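PDB 1YSQ: HTH-type transcriptional regulator yiaJ from Escherichia coli, which represses transcription of the yiaKLMNOPQRS operon, which may serve 2,3-diketo-L-gulonate use, and is represented here by its C-terminal IclR-type effector-binding domain. Local coordinates for residues A[28-33]-A[149-154]. Residues are numbered along the deposited sequence; the frame is centred on the assembly and turned at random.
Sequences TINFSS and SISLST. With PO4 (phosphate ion), chain C; PO4 (phosphate ion), chain B.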
ATOM      1  N   THR A  28      -0.777  -4.830  11.432  1.00 19.26           N
ATOM      2  CA  THR A  28      -1.693  -3.858  10.810  1.00 19.01           C
ATOM      3  C   THR A  28      -1.944  -4.188   9.342  1.00 19.09           C
ATOM      4  O   THR A  28      -0.969  -4.334   8.570  1.00 19.10           O
ATOM      5  CB  THR A  28      -1.064  -2.465  10.847  1.00 19.25           C
ATOM      6  OG1 THR A  28      -0.855  -2.045  12.210  1.00 18.44           O
ATOM      7  CG2 THR A  28      -2.036  -1.398  10.221  1.00 19.64           C
ATOM      8  N   ILE A  29      -3.220  -4.275   8.958  1.00 18.15           N
ATOM      9  CA  ILE A  29      -3.581  -4.477   7.559  1.00 18.46           C
ATOM     10  C   ILE A  29      -4.306  -3.238   7.068  1.00 19.02           C
ATOM     11  O   ILE A  29      -5.272  -2.804   7.688  1.00 19.03           O
ATOM     12  CB  ILE A  29      -4.466  -5.756   7.361  1.00 18.62           C
ATOM     13  CG1 ILE A  29      -3.828  -7.007   7.999  1.00 17.57           C
ATOM     14  CG2 ILE A  29      -4.816  -5.981   5.864  1.00 18.45           C
ATOM     15  CD1 ILE A  29      -2.381  -7.342   7.583  1.00 20.11           C
ATOM     16  N   ASN A  30      -3.824  -2.671   5.958  1.00 19.33           N
ATOM     17  CA  ASN A  30      -4.411  -1.477   5.333  1.00 19.69           C
ATOM     18  C   ASN A  30      -4.966  -1.846   3.976  1.00 19.96           C
ATOM     19  O   ASN A  30      -4.368  -2.648   3.247  1.00 19.12           O
ATOM     20  CB  ASN A  30      -3.339  -0.397   5.094  1.00 20.10           C
ATOM     21  CG  ASN A  30      -2.475  -0.148   6.316  1.00 20.92           C
ATOM     22  OD1 ASN A  30      -1.297  -0.523   6.364  1.00 24.63           O
ATOM     23  ND2 ASN A  30      -3.057   0.476   7.311  1.00 18.15           N
ATOM     24  N   PHE A  31      -6.084  -1.225   3.623  1.00 19.62           N
ATOM     25  CA  PHE A  31      -6.698  -1.455   2.314  1.00 19.25           C
ATOM     26  C   PHE A  31      -7.170  -0.115   1.778  1.00 19.37           C
ATOM     27  O   PHE A  31      -7.985   0.566   2.411  1.00 18.64           O
ATOM     28  CB  PHE A  31      -7.868  -2.430   2.461  1.00 19.02           C
ATOM     29  CG  PHE A  31      -8.495  -2.843   1.162  1.00 21.02           C
ATOM     30  CD1 PHE A  31      -7.760  -3.526   0.194  1.00 22.91           C
ATOM     31  CD2 PHE A  31      -9.835  -2.591   0.918  1.00 23.79           C
ATOM     32  CE1 PHE A  31      -8.353  -3.921  -1.024  1.00 24.28           C
ATOM     33  CE2 PHE A  31     -10.430  -2.997  -0.301  1.00 25.71           C
ATOM     34  CZ  PHE A  31      -9.683  -3.652  -1.262  1.00 22.35           C
ATOM     35  N   SER A  32      -6.630   0.272   0.628  1.00 19.07           N
ATOM     36  CA  SER A  32      -6.946   1.568   0.053  1.00 19.30           C
ATOM     37  C   SER A  32      -7.552   1.460  -1.341  1.00 19.29           C
ATOM     38  O   SER A  32      -7.452   0.408  -1.990  1.00 18.88           O
ATOM     39  CB  SER A  32      -5.689   2.446   0.002  1.00 18.98           C
ATOM     40  OG  SER A  32      -4.846   2.021  -1.071  1.00 18.90           O
ATOM     41  N   SER A  33      -8.188   2.556  -1.771  1.00 19.81           N
ATOM     42  CA  SER A  33      -8.563   2.772  -3.166  1.00 20.23           C
ATOM     43  C   SER A  33      -7.749   3.962  -3.656  1.00 20.44           C
ATOM     44  O   SER A  33      -7.167   4.709  -2.856  1.00 20.99           O
ATOM     45  CB  SER A  33     -10.065   3.064  -3.300  1.00 21.01           C
ATOM     46  OG  SER A  33     -10.397   4.249  -2.574  1.00 23.19           O
ATOM     47  N   SER A 149      -1.758  -3.252   2.150  1.00 19.00           N
ATOM     48  CA  SER A 149      -0.433  -3.162   2.755  1.00 19.59           C
ATOM     49  C   SER A 149      -0.378  -3.701   4.175  1.00 20.17           C
ATOM     50  O   SER A 149      -1.410  -3.808   4.846  1.00 20.08           O
ATOM     51  CB  SER A 149       0.105  -1.718   2.666  1.00 20.10           C
ATOM     52  OG  SER A 149      -0.499  -0.867   3.626  1.00 18.51           O
ATOM     53  N   ILE A 150       0.825  -4.090   4.604  1.00 20.09           N
ATOM     54  CA  ILE A 150       1.079  -4.486   5.986  1.00 20.39           C
ATOM     55  C   ILE A 150       2.019  -3.452   6.588  1.00 20.83           C
ATOM     56  O   ILE A 150       3.061  -3.161   5.994  1.00 20.87           O
ATOM     57  CB  ILE A 150       1.754  -5.892   6.054  1.00 20.14           C
ATOM     58  CG1 ILE A 150       0.821  -6.982   5.502  1.00 21.30           C
ATOM     59  CG2 ILE A 150       2.197  -6.190   7.504  1.00 21.01           C
ATOM     60  CD1 ILE A 150       1.477  -8.408   5.379  1.00 23.35           C
ATOM     61  N   SER A 151       1.677  -2.896   7.761  1.00 20.91           N
ATOM     62  CA  SER A 151       2.596  -1.986   8.455  1.00 20.81           C
ATOM     63  C   SER A 151       3.164  -2.711   9.658  1.00 20.86           C
ATOM     64  O   SER A 151       2.452  -3.473  10.323  1.00 21.61           O
ATOM     65  CB  SER A 151       1.898  -0.699   8.952  1.00 21.69           C
ATOM     66  OG  SER A 151       1.039  -0.116   7.981  1.00 23.40           O
ATOM     67  N   LEU A 152       4.440  -2.460   9.940  1.00 21.04           N
ATOM     68  CA  LEU A 152       5.115  -3.072  11.076  1.00 21.22           C
ATOM     69  C   LEU A 152       6.382  -2.284  11.376  1.00 21.34           C
ATOM     70  O   LEU A 152       6.791  -1.442  10.570  1.00 21.53           O
ATOM     71  CB  LEU A 152       5.434  -4.552  10.795  1.00 20.75           C
ATOM     72  CG  LEU A 152       6.531  -4.916   9.784  1.00 21.25           C
ATOM     73  CD1 LEU A 152       6.880  -6.403   9.930  1.00 22.72           C
ATOM     74  CD2 LEU A 152       6.143  -4.609   8.347  1.00 22.07           C
ATOM     75  N   SER A 153       6.996  -2.541  12.533  1.00 21.54           N
ATOM     76  CA  SER A 153       8.260  -1.890  12.869  1.00 21.52           C
ATOM     77  C   SER A 153       9.369  -2.363  11.925  1.00 22.22           C
ATOM     78  O   SER A 153       9.423  -3.541  11.528  1.00 21.34           O
ATOM     79  CB  SER A 153       8.667  -2.160  14.329  1.00 22.01           C
ATOM     80  OG  SER A 153       8.920  -3.542  14.528  1.00 20.55           O
ATOM     81  N   THR A 154      10.258  -1.434  11.574  1.00 22.19           N
ATOM     82  CA  THR A 154      11.399  -1.744  10.725  1.00 23.47           C
ATOM     83  C   THR A 154      12.222  -2.866  11.366  1.00 23.94           C
ATOM     84  O   THR A 154      12.716  -3.765  10.684  1.00 23.68           O
ATOM     85  CB  THR A 154      12.261  -0.505  10.584  1.00 23.23           C
ATOM     86  OG1 THR A 154      11.447   0.565  10.090  1.00 23.85           O
ATOM     87  CG2 THR A 154      13.334  -0.719   9.503  1.00 23.24           C
TER
HETATM   88  P   PO4 C 302       5.522  -5.337  15.231  1.00 25.89           P
HETATM   89  O1  PO4 C 302       5.724  -5.260  16.720  1.00 27.20           O
HETATM   90  O2  PO4 C 302       6.598  -4.556  14.545  1.00 24.50           O
HETATM   91  O3  PO4 C 302       5.519  -6.790  14.865  1.00 28.04           O
HETATM   92  O4  PO4 C 302       4.173  -4.762  14.844  1.00 25.03           O
HETATM   93  P   PO4 B 301       1.023   2.748   2.971  1.00 32.99           P
HETATM   94  O1  PO4 B 301       2.497   3.160   3.129  1.00 29.61           O
HETATM   95  O2  PO4 B 301       0.724   2.222   1.604  1.00 33.75           O
HETATM   96  O3  PO4 B 301       0.608   1.732   4.020  1.00 33.22           O
HETATM   97  O4  PO4 B 301       0.217   4.019   3.187  1.00 35.04           O
HETATM   98  O   HOH W   1       1.430  -3.398  13.076  1.00 20.85           O
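Asn30 and Ser149 face each other as an antiparallel hydrogen-bonded pair, joining two central strands of the sheet in this IclR-type, GAF-like domain. Asn30 N gives a nearly straight bond (175°) to Ser149 O at 2.9 Å, and Ser149 N returns one to Asn30 O. A third backbone bond, from Ser151 N to Thr28 O, spans 3.1 Å, and beyond it a water accepts the N-H of Thr28 and may donate to Ser151 O.

Side-chain polarity gathers on the face of Thr28, Asn30, Ser149 and Ser151. With CG of Asn30 anti to its own carbonyl carbon (chi1 -48°), the amide leans over the neighbouring strand, just long enough to set OD1 between two serine hydroxyls. Ser151 OG donates to Asn30 OD1 at 2.9 Å, in the carbonyl plane and on a lone pair. Ser149 OG lies equally close to OD1, and also 2.9 Å from O3 of a phosphate ion, probably from the crystallisation liquor; its proton could serve either. Serines suit these places because their short side chains bring both hydroxyls up beside OD1. Replacing Asn30 with an alanine would remove OD1 and is likely to leave the Ser151 hydroxyl without its acceptor.

On the other face, Ile29 and Ile150 lie side by side, Ile29 CD1 meeting Ile150 CG1 at 3.8 Å. Branched aliphatic chains suit this apolar side, where Ile29 also packs on Leu18 and Leu21 of helix 8-25.

The pairing thus divides a hydrocarbon face under a helix from a hydroxyl-rich one, where the same phosphate, also bound by Ser67 OG, marks an anion-holding site, consistent with effector binding.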